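Local coordinates for periplasmic solute binding protein (Pectobacterium atrosepticum, PDB 4RY1), which probably binds a sugar in the periplasm and hands it to an ABC-type membrane transporter, at residues Pro31-Lys36 against Pro299-Met304; Thr116-Ile121 against Asp167-Leu172; Ser280-Lys285 against Arg352-Gln357. All coordinates share one frame; numbering follows the deposited sequence. Where two conformers were deposited one is given.

Contact 1: Pro31-Lys36 against Pro299-Met304; sequences PTITVK and PKEAAM
I33 lays the CD1 methyl of its side chain over the first carbons of E301, a small apolar overlap that joins an edge strand to a later helix in the periplasmic binding protein fold. Strand 33-40 is the second strand of a beta-alpha-beta crossover: strand 3-10, helix 13-29 and strand 33-40 follow one another, and the two strands pair in parallel. From strand 33-40 the side chain of I33 points toward helix 299-310.

The contact illustrates how a long acidic side chain can serve as an apolar surface. I33 CD1 comes to 3.7 Å from E301 CG and to 4.1 Å from E301 CB, and the two side chains cross obliquely, so that the methyl rests on the aliphatic stem and the carboxylate lies beyond the touch. The torsions of I33 bring the methyl there: chi1 (-57°) turns CG1 opposite the carbonyl carbon, and an extended chi2 (175°) then carries CD1 straight out toward the helix. In E301, whose chain bends at chi2 (83°), the carboxylate carbon points on past CG, away from the isoleucine methyl. No hydrogen bond links the segments, and the surface buried between them, 109 Å² over both sides, is modest.

M304 stands one turn further along the helix, on the same side as E301. F26 of helix 13-29 touches both I33 and M304, so the crossover helix adjoins the two partners, while I88 of helix 86-89 packs against M304 as well. The thioether end of M304 makes the looser touch, its CE methyl standing 4.4 Å from I33 CD1.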
ATOM      1  N   PRO A  31      23.138  24.923  -7.578  1.00 19.06           N
ATOM      2  CA  PRO A  31      24.430  24.422  -8.063  1.00 19.25           C
ATOM      3  C   PRO A  31      25.515  24.252  -6.992  1.00 20.53           C
ATOM      4  O   PRO A  31      26.604  23.747  -7.292  1.00 26.28           O
ATOM      5  CB  PRO A  31      24.824  25.460  -9.130  1.00 23.99           C
ATOM      6  CG  PRO A  31      24.035  26.661  -8.819  1.00 22.47           C
ATOM      7  CD  PRO A  31      22.764  26.191  -8.218  1.00 19.79           C
ATOM      8  N   THR A  32      25.236  24.662  -5.759  1.00 18.65           N
ATOM      9  CA  THR A  32      26.215  24.461  -4.671  1.00 18.87           C
ATOM     10  C   THR A  32      25.887  23.274  -3.771  1.00 19.34           C
ATOM     11  O   THR A  32      26.619  22.989  -2.808  1.00 21.78           O
ATOM     12  CB  THR A  32      26.390  25.702  -3.801  1.00 21.49           C
ATOM     13  OG1 THR A  32      25.167  26.002  -3.119  1.00 23.05           O
ATOM     14  CG2 THR A  32      26.829  26.873  -4.650  1.00 23.69           C
ATOM     15  N   ILE A  33      24.825  22.547  -4.112  1.00 16.13           N
ATOM     16  CA  ILE A  33      24.424  21.395  -3.305  1.00 16.75           C
ATOM     17  C   ILE A  33      24.710  20.069  -4.045  1.00 17.66           C
ATOM     18  O   ILE A  33      24.259  19.871  -5.167  1.00 22.43           O
ATOM     19  CB  ILE A  33      22.937  21.459  -2.892  1.00 16.38           C
ATOM     20  CG1 ILE A  33      22.615  22.749  -2.126  1.00 18.72           C
ATOM     21  CG2 ILE A  33      22.608  20.256  -2.005  1.00 15.49           C
ATOM     22  CD1 ILE A  33      21.155  22.975  -1.785  1.00 18.39           C
ATOM     23  N   THR A  34      25.464  19.197  -3.392  1.00 17.23           N
ATOM     24  CA  THR A  34      25.787  17.860  -3.895  1.00 18.08           C
ATOM     25  C   THR A  34      24.715  16.906  -3.378  1.00 17.31           C
ATOM     26  O   THR A  34      24.438  16.904  -2.188  1.00 15.23           O
ATOM     27  CB  THR A  34      27.192  17.401  -3.413  1.00 20.32           C
ATOM     28  OG1 THR A  34      28.197  18.172  -4.080  1.00 27.43           O
ATOM     29  CG2 THR A  34      27.441  15.921  -3.700  1.00 23.85           C
ATOM     30  N   VAL A  35      24.145  16.095  -4.266  1.00 14.46           N
ATOM     31  CA  VAL A  35      23.142  15.090  -3.869  1.00 12.41           C
ATOM     32  C   VAL A  35      23.679  13.714  -4.204  1.00 12.36           C
ATOM     33  O   VAL A  35      24.019  13.435  -5.357  1.00 13.17           O
ATOM     34  CB  VAL A  35      21.768  15.265  -4.542  1.00 12.71           C
ATOM     35  CG1 VAL A  35      20.803  14.195  -4.066  1.00 12.02           C
ATOM     36  CG2 VAL A  35      21.218  16.657  -4.252  1.00 15.01           C
ATOM     37  N   LYS A  36      23.780  12.867  -3.188  1.00 12.45           N
ATOM     38  CA  LYS A  36      24.201  11.488  -3.361  1.00 12.66           C
ATOM     39  C   LYS A  36      23.010  10.576  -3.317  1.00 14.27           C
ATOM     40  O   LYS A  36      22.349  10.431  -2.294  1.00 15.65           O
ATOM     41  CB  LYS A  36      25.174  11.111  -2.271  1.00 17.23           C
ATOM     42  CG  LYS A  36      26.422  11.949  -2.336  1.00 30.64           C
ATOM     43  CD  LYS A  36      27.532  11.234  -3.070  1.00 69.91           C
ATOM     44  CE  LYS A  36      28.655  12.197  -3.412  1.00 74.71           C
ATOM     45  NZ  LYS A  36      28.751  12.436  -4.878  1.00 78.81           N
ATOM     46  N   PRO A 299      19.552  19.949   7.415  1.00 14.85           N
ATOM     47  CA  PRO A 299      18.112  19.737   7.299  1.00 14.68           C
ATOM     48  C   PRO A 299      17.417  20.733   6.379  1.00 14.31           C
ATOM     49  O   PRO A 299      16.456  20.393   5.713  1.00 15.26           O
ATOM     50  CB  PRO A 299      17.619  19.902   8.744  1.00 17.71           C
ATOM     51  CG  PRO A 299      18.664  20.757   9.403  1.00 16.88           C
ATOM     52  CD  PRO A 299      19.939  20.240   8.804  1.00 16.17           C
ATOM     53  N   LYS A 300      17.912  21.955   6.322  1.00 15.01           N
ATOM     54  CA  LYS A 300      17.336  22.922   5.406  1.00 14.79           C
ATOM     55  C   LYS A 300      17.463  22.471   3.938  1.00 14.00           C
ATOM     56  O   LYS A 300      16.492  22.488   3.182  1.00 13.55           O
ATOM     57  CB  LYS A 300      18.006  24.260   5.611  1.00 16.69           C
ATOM     58  CG  LYS A 300      17.450  25.315   4.713  1.00 21.79           C
ATOM     59  CD  LYS A 300      18.127  26.633   4.990  1.00 34.40           C
ATOM     60  CE  LYS A 300      17.140  27.726   4.697  1.00 83.29           C
ATOM     61  NZ  LYS A 300      16.797  27.631   3.254  1.00 91.52           N
ATOM     62  N   GLU A 301      18.663  22.079   3.538  1.00 13.38           N
ATOM     63  CA  GLU A 301      18.930  21.608   2.172  1.00 13.39           C
ATOM     64  C   GLU A 301      18.161  20.321   1.872  1.00 13.34           C
ATOM     65  O   GLU A 301      17.631  20.146   0.768  1.00 12.84           O
ATOM     66  CB  GLU A 301      20.445  21.442   1.941  1.00 15.01           C
ATOM     67  CG  GLU A 301      21.226  22.753   1.899  1.00 15.63           C
ATOM     68  CD  GLU A 301      21.619  23.345   3.242  1.00 20.86           C
ATOM     69  OE1 GLU A 301      21.345  22.769   4.319  1.00 18.04           O
ATOM     70  OE2 GLU A 301      22.205  24.442   3.190  1.00 32.19           O
ATOM     71  N   ALA A 302      18.074  19.443   2.853  1.00 12.86           N
ATOM     72  CA  ALA A 302      17.244  18.242   2.728  1.00 11.51           C
ATOM     73  C   ALA A 302      15.782  18.617   2.435  1.00 11.57           C
ATOM     74  O   ALA A 302      15.155  18.084   1.507  1.00 12.01           O
ATOM     75  CB  ALA A 302      17.337  17.399   4.012  1.00 11.87           C
ATOM     76  N   ALA A 303      15.253  19.548   3.211  1.00 11.97           N
ATOM     77  CA  ALA A 303      13.899  20.057   2.994  1.00 12.58           C
ATOM     78  C   ALA A 303      13.750  20.723   1.623  1.00 12.42           C
ATOM     79  O   ALA A 303      12.700  20.588   0.976  1.00 12.47           O
ATOM     80  CB  ALA A 303      13.511  21.031   4.083  1.00 13.09           C
ATOM     81  N   MET A 304      14.773  21.470   1.203  1.00 12.11           N
ATOM     82  CA  MET A 304      14.748  22.086  -0.139  1.00 11.59           C
ATOM     83  C   MET A 304      14.622  21.014  -1.231  1.00 11.80           C
ATOM     84  O   MET A 304      13.910  21.191  -2.220  1.00 12.02           O
ATOM     85  CB  MET A 304      15.990  22.969  -0.393  1.00 12.61           C
ATOM     86  CG  MET A 304      16.064  24.224   0.465  1.00 13.41           C
ATOM     87  SD  MET A 304      17.694  25.094   0.486  1.00 11.84           S
ATOM     88  CE  MET A 304      17.732  25.630  -1.244  1.00 20.15           C
TER

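Contact 2: Thr116-Ile121 against Asp167-Leu172; sequences TSRSMI and DVLDIL
The guanidinium plane of R118 has D170 CA over one face, while L169 CG approaches it obliquely; W249, outside the two segments, is a cation-pi partner. This setting belongs to the two-lobed binding-protein fold, where strand 107-123 of the large sheet meets the first turn of helix 169-183.

Although R118 and D170 carry opposite charges, they form no salt bridge. NH1 of R118 meets D170 through carbon, 3.6 Å from D170 CB, whereas D170 OD2 stands 5.4 Å from the same nitrogen, with the carboxylate plane turned 39° from the guanidinium. Each polar end is satisfied elsewhere: R118 NH1 donates to Y247 O, and D170 OD2 accepts from A162 N. The pairing is therefore one of contact and long-range attraction, which would probably still ease burial of the cation. A bend at chi2 (-77°) leads the arginine across the helix turn, at about a right angle to both L169 and D170, and sets R118 NH2 4.0 Å from L169 CD2. A glycerol, probably from the crystallisation liquor, lies about 5 Å from the R118 side chain.

The turn itself is tied down by D167, two residues before the helix starts in an Asx turn around the N-cap residue V168: L169 N donates to D167 OD1 at 2.9 Å, reaching it from above the carboxylate plane.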
ATOM      1  N   THR A 116      -2.777   7.040  -1.029  1.00 10.40           N
ATOM      2  CA  THR A 116      -3.189   5.886  -1.825  1.00 10.89           C
ATOM      3  C   THR A 116      -4.273   5.107  -1.088  1.00 11.58           C
ATOM      4  O   THR A 116      -4.409   5.208   0.139  1.00 13.50           O
ATOM      5  CB  THR A 116      -1.978   4.986  -2.166  1.00 11.94           C
ATOM      6  OG1 THR A 116      -2.344   4.024  -3.153  1.00 13.76           O
ATOM      7  CG2 THR A 116      -1.435   4.248  -0.962  1.00 12.59           C
ATOM      8  N   SER A 117      -5.092   4.405  -1.864  1.00 11.92           N
ATOM      9  CA  SER A 117      -6.207   3.617  -1.358  1.00 11.70           C
ATOM     10  C   SER A 117      -6.161   2.245  -1.965  1.00 12.04           C
ATOM     11  O   SER A 117      -5.685   2.076  -3.099  1.00 12.00           O
ATOM     12  CB  SER A 117      -7.542   4.271  -1.706  1.00 13.98           C
ATOM     13  OG  SER A 117      -7.616   5.591  -1.200  1.00 13.80           O
ATOM     14  N   ARG A 118      -6.667   1.269  -1.211  1.00 12.56           N
ATOM     15  CA  ARG A 118      -6.906  -0.069  -1.757  1.00 14.30           C
ATOM     16  C   ARG A 118      -8.143  -0.033  -2.674  1.00 13.98           C
ATOM     17  O   ARG A 118      -9.196   0.469  -2.283  1.00 15.63           O
ATOM     18  CB  ARG A 118      -7.186  -1.088  -0.650  1.00 15.97           C
ATOM     19  CG  ARG A 118      -6.027  -1.494   0.235  1.00 16.03           C
ATOM     20  CD  ARG A 118      -5.100  -2.461  -0.467  1.00 14.36           C
ATOM     21  NE  ARG A 118      -4.046  -2.961   0.416  1.00 13.50           N
ATOM     22  CZ  ARG A 118      -3.134  -3.857   0.079  1.00 12.67           C
ATOM     23  NH1 ARG A 118      -3.117  -4.411  -1.119  1.00 12.79           N
ATOM     24  NH2 ARG A 118      -2.191  -4.181   0.954  1.00 14.86           N
ATOM     25  N   SER A 119      -8.030  -0.583  -3.873  1.00 12.06           N
ATOM     26  CA  SER A 119      -9.177  -0.706  -4.764  1.00 11.76           C
ATOM     27  C   SER A 119      -8.979  -1.900  -5.692  1.00 13.74           C
ATOM     28  O   SER A 119      -7.893  -2.448  -5.806  1.00 13.97           O
ATOM     29  CB  SER A 119      -9.440   0.602  -5.498  1.00 14.78           C
ATOM     30  OG  SER A 119      -8.317   1.007  -6.260  1.00 16.83           O
ATOM     31  N   MET A 120     -10.075  -2.362  -6.277  1.00 13.78           N
ATOM     32  CA  MET A 120     -10.009  -3.451  -7.233  0.50 14.83           C
ATOM     33  C   MET A 120      -9.555  -3.003  -8.617  1.00 14.41           C
ATOM     34  O   MET A 120     -10.059  -2.021  -9.175  1.00 15.58           O
ATOM     35  CB  MET A 120     -11.369  -4.121  -7.343  0.50 14.78           C
ATOM     36  CG  MET A 120     -11.697  -4.947  -6.123  0.50 14.23           C
ATOM     37  SD  MET A 120     -10.623  -6.381  -5.853  0.50  6.72           S
ATOM     38  CE  MET A 120     -11.600  -7.163  -4.570  0.50 14.18           C
ATOM     39  N   ILE A 121      -8.640  -3.771  -9.184  1.00 15.38           N
ATOM     40  CA  ILE A 121      -8.192  -3.630 -10.559  1.00 15.64           C
ATOM     41  C   ILE A 121      -8.581  -4.965 -11.205  1.00 15.01           C
ATOM     42  O   ILE A 121      -8.208  -6.021 -10.715  1.00 15.99           O
ATOM     43  CB  ILE A 121      -6.673  -3.380 -10.646  1.00 19.56           C
ATOM     44  CG1 ILE A 121      -6.326  -2.094  -9.905  1.00 21.05           C
ATOM     45  CG2 ILE A 121      -6.223  -3.340 -12.098  1.00 27.17           C
ATOM     46  CD1 ILE A 121      -6.780  -0.865 -10.641  1.00 21.05           C
ATOM     47  N   ASP A 167       3.180 -13.293   1.438  1.00 15.34           N
ATOM     48  CA  ASP A 167       2.513 -12.351   2.321  1.00 16.39           C
ATOM     49  C   ASP A 167       1.084 -12.242   1.808  1.00 15.13           C
ATOM     50  O   ASP A 167       0.881 -12.196   0.602  1.00 14.93           O
ATOM     51  CB  ASP A 167       3.366 -11.064   2.252  1.00 22.36           C
ATOM     52  CG  ASP A 167       2.656  -9.776   2.575  1.00 28.52           C
ATOM     53  OD1 ASP A 167       1.499  -9.548   2.200  1.00 19.36           O
ATOM     54  OD2 ASP A 167       3.365  -8.932   3.186  1.00 31.62           O
ATOM     55  N   VAL A 168       0.099 -12.261   2.712  1.00 13.42           N
ATOM     56  CA  VAL A 168      -1.316 -12.173   2.318  1.00 13.38           C
ATOM     57  C   VAL A 168      -1.975 -10.960   3.004  1.00 13.80           C
ATOM     58  O   VAL A 168      -3.132 -10.960   3.396  1.00 14.71           O
ATOM     59  CB  VAL A 168      -2.081 -13.500   2.514  1.00 15.14           C
ATOM     60  CG1 VAL A 168      -3.437 -13.453   1.795  1.00 14.95           C
ATOM     61  CG2 VAL A 168      -1.224 -14.655   1.997  1.00 16.27           C
ATOM     62  N   LEU A 169      -1.220  -9.880   3.094  1.00 13.27           N
ATOM     63  CA  LEU A 169      -1.755  -8.641   3.663  1.00 12.77           C
ATOM     64  C   LEU A 169      -2.934  -8.115   2.850  1.00 12.50           C
ATOM     65  O   LEU A 169      -3.881  -7.545   3.401  1.00 13.12           O
ATOM     66  CB  LEU A 169      -0.673  -7.561   3.722  1.00 13.61           C
ATOM     67  CG  LEU A 169      -1.104  -6.151   4.160  1.00 13.87           C
ATOM     68  CD1 LEU A 169      -1.725  -6.132   5.540  1.00 15.14           C
ATOM     69  CD2 LEU A 169       0.061  -5.185   4.115  1.00 16.70           C
ATOM     70  N   ASP A 170      -2.887  -8.262   1.530  1.00 12.05           N
ATOM     71  CA  ASP A 170      -4.006  -7.763   0.705  1.00 12.54           C
ATOM     72  C   ASP A 170      -5.348  -8.364   1.123  1.00 12.71           C
ATOM     73  O   ASP A 170      -6.329  -7.642   1.288  1.00 12.73           O
ATOM     74  CB  ASP A 170      -3.796  -7.931  -0.804  1.00 13.76           C
ATOM     75  CG  ASP A 170      -3.581  -9.361  -1.254  1.00 13.18           C
ATOM     76  OD1 ASP A 170      -3.229 -10.245  -0.455  1.00 13.18           O
ATOM     77  OD2 ASP A 170      -3.728  -9.572  -2.461  1.00 14.47           O
ATOM     78  N   ILE A 171      -5.397  -9.681   1.302  1.00 13.41           N
ATOM     79  CA  ILE A 171      -6.677 -10.315   1.656  1.00 13.84           C
ATOM     80  C   ILE A 171      -7.021 -10.066   3.126  1.00 12.94           C
ATOM     81  O   ILE A 171      -8.211  -9.932   3.448  1.00 14.33           O
ATOM     82  CB  ILE A 171      -6.736 -11.806   1.285  1.00 13.99           C
ATOM     83  CG1 ILE A 171      -6.344 -12.024  -0.182  1.00 15.66           C
ATOM     84  CG2 ILE A 171      -8.128 -12.382   1.576  1.00 14.75           C
ATOM     85  CD1 ILE A 171      -7.171 -11.287  -1.210  1.00 16.03           C
ATOM     86  N   LEU A 172      -6.020  -9.936   3.990  1.00 13.37           N
ATOM     87  CA  LEU A 172      -6.277  -9.488   5.375  1.00 13.70           C
ATOM     88  C   LEU A 172      -6.975  -8.135   5.360  1.00 15.94           C
ATOM     89  O   LEU A 172      -7.914  -7.885   6.108  1.00 15.87           O
ATOM     90  CB  LEU A 172      -4.991  -9.387   6.176  1.00 14.77           C
ATOM     91  CG  LEU A 172      -5.135  -8.855   7.600  1.00 14.43           C
ATOM     92  CD1 LEU A 172      -5.955  -9.820   8.420  1.00 17.47           C
ATOM     93  CD2 LEU A 172      -3.756  -8.660   8.208  1.00 18.33           C
TER

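Contact 3: Ser280-Lys285 against Arg352-Gln357; sequences SGLTSK and RAAAAQ
The loop that feeds strand 284-292 of the central sheet, opened by an ST turn at S280, sets one leucine against the last turn of helix 346-356. L282 is that leucine, and one branch does most of the touching: its CD2 methyl lies 3.6 Å from A354 O and 3.9 Å from Q357 CB. The other branch, CD1, faces A354 CB at 4.3 Å. With CG swung opposite the backbone nitrogen (chi1 -179°), the forked end of L282 projects onto the helix and crosses the side chain of Q357 at about a right angle.

The carbonyl under the methyl is already engaged, since Q357 N donates to A354 O at 3.1 Å. Q357 then bends at chi2 and folds back toward the helix it follows, its NE2 reaching A353 O at 3.0 Å from above that carbonyl's plane; the amide end thus leads off and leaves CB for the leucine. On the loop side, L282 N donates to S280 OG at 3.1 Å, and the S280 hydroxyl in turn bonds to P358 O, a polar tie between the loop and the chain leaving the helix.

The S117 side chain of strand 107-123 also touches A354. A loop entering a strand of the sheet and packing on a helix end, beside the strand pair 107-123 and 284-292 that probably links the lobes, is consistent with the two-lobed fold of periplasmic solute-binding proteins.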
ATOM      1  N   SER A 280     -18.023   2.750   4.943  1.00 19.95           N
ATOM      2  CA  SER A 280     -17.573   2.406   3.593  1.00 21.20           C
ATOM      3  C   SER A 280     -16.448   1.377   3.606  1.00 18.61           C
ATOM      4  O   SER A 280     -16.270   0.630   2.641  1.00 21.50           O
ATOM      5  CB  SER A 280     -17.102   3.650   2.852  1.00 20.15           C
ATOM      6  OG  SER A 280     -15.905   4.138   3.430  1.00 20.48           O
ATOM      7  N   GLY A 281     -15.665   1.362   4.674  1.00 17.79           N
ATOM      8  CA  GLY A 281     -14.495   0.486   4.717  1.00 17.55           C
ATOM      9  C   GLY A 281     -13.388   0.926   3.772  1.00 19.07           C
ATOM     10  O   GLY A 281     -12.454   0.177   3.542  1.00 18.52           O
ATOM     11  N   LEU A 282     -13.488   2.147   3.241  1.00 17.41           N
ATOM     12  CA  LEU A 282     -12.460   2.709   2.356  1.00 16.05           C
ATOM     13  C   LEU A 282     -11.151   2.786   3.104  1.00 16.24           C
ATOM     14  O   LEU A 282     -11.076   3.314   4.204  1.00 17.20           O
ATOM     15  CB  LEU A 282     -12.838   4.113   1.873  1.00 18.59           C
ATOM     16  CG  LEU A 282     -11.872   4.811   0.913  1.00 19.43           C
ATOM     17  CD1 LEU A 282     -11.769   4.021  -0.375  1.00 23.57           C
ATOM     18  CD2 LEU A 282     -12.260   6.259   0.649  1.00 21.93           C
ATOM     19  N   THR A 283     -10.125   2.242   2.488  1.00 16.11           N
ATOM     20  CA  THR A 283      -8.845   2.001   3.178  1.00 14.72           C
ATOM     21  C   THR A 283      -7.754   2.789   2.471  1.00 17.11           C
ATOM     22  O   THR A 283      -7.426   2.522   1.319  1.00 14.13           O
ATOM     23  CB  THR A 283      -8.539   0.500   3.188  1.00 17.67           C
ATOM     24  OG1 THR A 283      -9.635  -0.166   3.836  1.00 18.06           O
ATOM     25  CG2 THR A 283      -7.243   0.179   3.923  1.00 18.29           C
ATOM     26  N   SER A 284      -7.233   3.777   3.177  1.00 13.79           N
ATOM     27  CA  SER A 284      -6.258   4.715   2.638  1.00 13.38           C
ATOM     28  C   SER A 284      -5.120   4.982   3.601  1.00 14.37           C
ATOM     29  O   SER A 284      -5.284   4.905   4.820  1.00 16.38           O
ATOM     30  CB  SER A 284      -6.905   6.057   2.283  1.00 15.18           C
ATOM     31  OG  SER A 284      -8.059   5.927   1.465  1.00 17.72           O
ATOM     32  N   LYS A 285      -3.976   5.339   3.023  1.00 13.37           N
ATOM     33  CA  LYS A 285      -2.791   5.724   3.807  1.00 13.29           C
ATOM     34  C   LYS A 285      -1.812   6.424   2.894  1.00 12.46           C
ATOM     35  O   LYS A 285      -1.971   6.405   1.673  1.00 12.57           O
ATOM     36  CB  LYS A 285      -2.098   4.506   4.401  1.00 14.38           C
ATOM     37  CG  LYS A 285      -1.412   3.606   3.385  1.00 13.62           C
ATOM     38  CD  LYS A 285      -0.531   2.558   4.038  1.00 14.43           C
ATOM     39  CE  LYS A 285       0.343   1.850   3.025  1.00 15.84           C
ATOM     40  NZ  LYS A 285       1.351   0.947   3.678  1.00 18.35           N
ATOM     41  N   ARG A 352      -9.203   8.629  -8.466  1.00 14.37           N
ATOM     42  CA  ARG A 352     -10.422   9.439  -8.559  1.00 15.88           C
ATOM     43  C   ARG A 352     -11.629   8.663  -8.071  1.00 15.49           C
ATOM     44  O   ARG A 352     -12.481   9.236  -7.403  1.00 18.66           O
ATOM     45  CB  ARG A 352     -10.630   9.985  -9.973  1.00 17.27           C
ATOM     46  CG  ARG A 352      -9.644  11.098 -10.298  1.00 18.79           C
ATOM     47  CD  ARG A 352      -9.688  11.530 -11.751  1.00 22.16           C
ATOM     48  NE  ARG A 352      -8.940  12.772 -11.939  1.00 27.79           N
ATOM     49  CZ  ARG A 352      -8.590  13.278 -13.120  1.00 28.31           C
ATOM     50  NH1 ARG A 352      -8.901  12.657 -14.254  1.00 28.82           N
ATOM     51  NH2 ARG A 352      -7.913  14.411 -13.164  1.00 35.09           N
ATOM     52  N   ALA A 353     -11.676   7.351  -8.356  1.00 15.30           N
ATOM     53  CA  ALA A 353     -12.771   6.505  -7.862  1.00 16.30           C
ATOM     54  C   ALA A 353     -12.758   6.426  -6.337  1.00 16.47           C
ATOM     55  O   ALA A 353     -13.803   6.548  -5.675  1.00 17.54           O
ATOM     56  CB  ALA A 353     -12.716   5.119  -8.484  1.00 18.17           C
ATOM     57  N   ALA A 354     -11.575   6.223  -5.772  1.00 14.63           N
ATOM     58  CA  ALA A 354     -11.444   6.202  -4.311  1.00 14.88           C
ATOM     59  C   ALA A 354     -11.881   7.532  -3.698  1.00 16.49           C
ATOM     60  O   ALA A 354     -12.570   7.552  -2.665  1.00 16.20           O
ATOM     61  CB  ALA A 354     -10.018   5.866  -3.897  1.00 14.67           C
ATOM     62  N   ALA A 355     -11.496   8.632  -4.346  1.00 15.34           N
ATOM     63  CA  ALA A 355     -11.838   9.969  -3.856  1.00 17.52           C
ATOM     64  C   ALA A 355     -13.351  10.224  -3.839  1.00 17.89           C
ATOM     65  O   ALA A 355     -13.850  11.029  -3.020  1.00 23.39           O
ATOM     66  CB  ALA A 355     -11.115  11.042  -4.657  1.00 18.49           C
ATOM     67  N   ALA A 356     -14.087   9.533  -4.708  1.00 18.01           N
ATOM     68  CA  ALA A 356     -15.557   9.645  -4.787  1.00 17.20           C
ATOM     69  C   ALA A 356     -16.304   8.815  -3.754  1.00 18.17           C
ATOM     70  O   ALA A 356     -17.508   8.981  -3.591  1.00 23.07           O
ATOM     71  CB  ALA A 356     -16.037   9.264  -6.178  1.00 18.50           C
ATOM     72  N   GLN A 357     -15.601   7.921  -3.063  1.00 17.17           N
ATOM     73  CA  GLN A 357     -16.239   7.052  -2.072  1.00 18.15           C
ATOM     74  C   GLN A 357     -16.503   7.795  -0.779  1.00 19.13           C
ATOM     75  O   GLN A 357     -15.806   8.753  -0.471  1.00 20.25           O
ATOM     76  CB  GLN A 357     -15.357   5.844  -1.760  1.00 17.22           C
ATOM     77  CG  GLN A 357     -15.069   4.977  -2.962  1.00 19.51           C
ATOM     78  CD  GLN A 357     -16.316   4.612  -3.756  1.00 24.05           C
ATOM     79  OE1 GLN A 357     -17.206   3.951  -3.239  1.00 27.76           O
ATOM     80  NE2 GLN A 357     -16.366   5.019  -5.046  1.00 25.90           N
TER

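How the contacts relate
Contacts 2 and 3 are neighbours, with centres about 12 Å apart, and adjoin through strands 107-123 and 284-292: S117 OG lies 2.7 Å from S284 OG, and T116 N lies 2.9 Å from K285 O, both probable hydrogen bonds. Contact 1 is remote, its centre about 36 Å from that of contact 2 and about 35 Å from that of contact 3, yet it reaches the same sheet, and strand 284-292 leads on to helix 299-310. K285 NZ, on segment 280-285, hydrogen-bonds a glycerol, and a glycerol lies near R118; both are probably from crystallisation. Such molecules often mark pockets, so contacts 2 and 3 may flank the solute site, although the sugar itself is not defined.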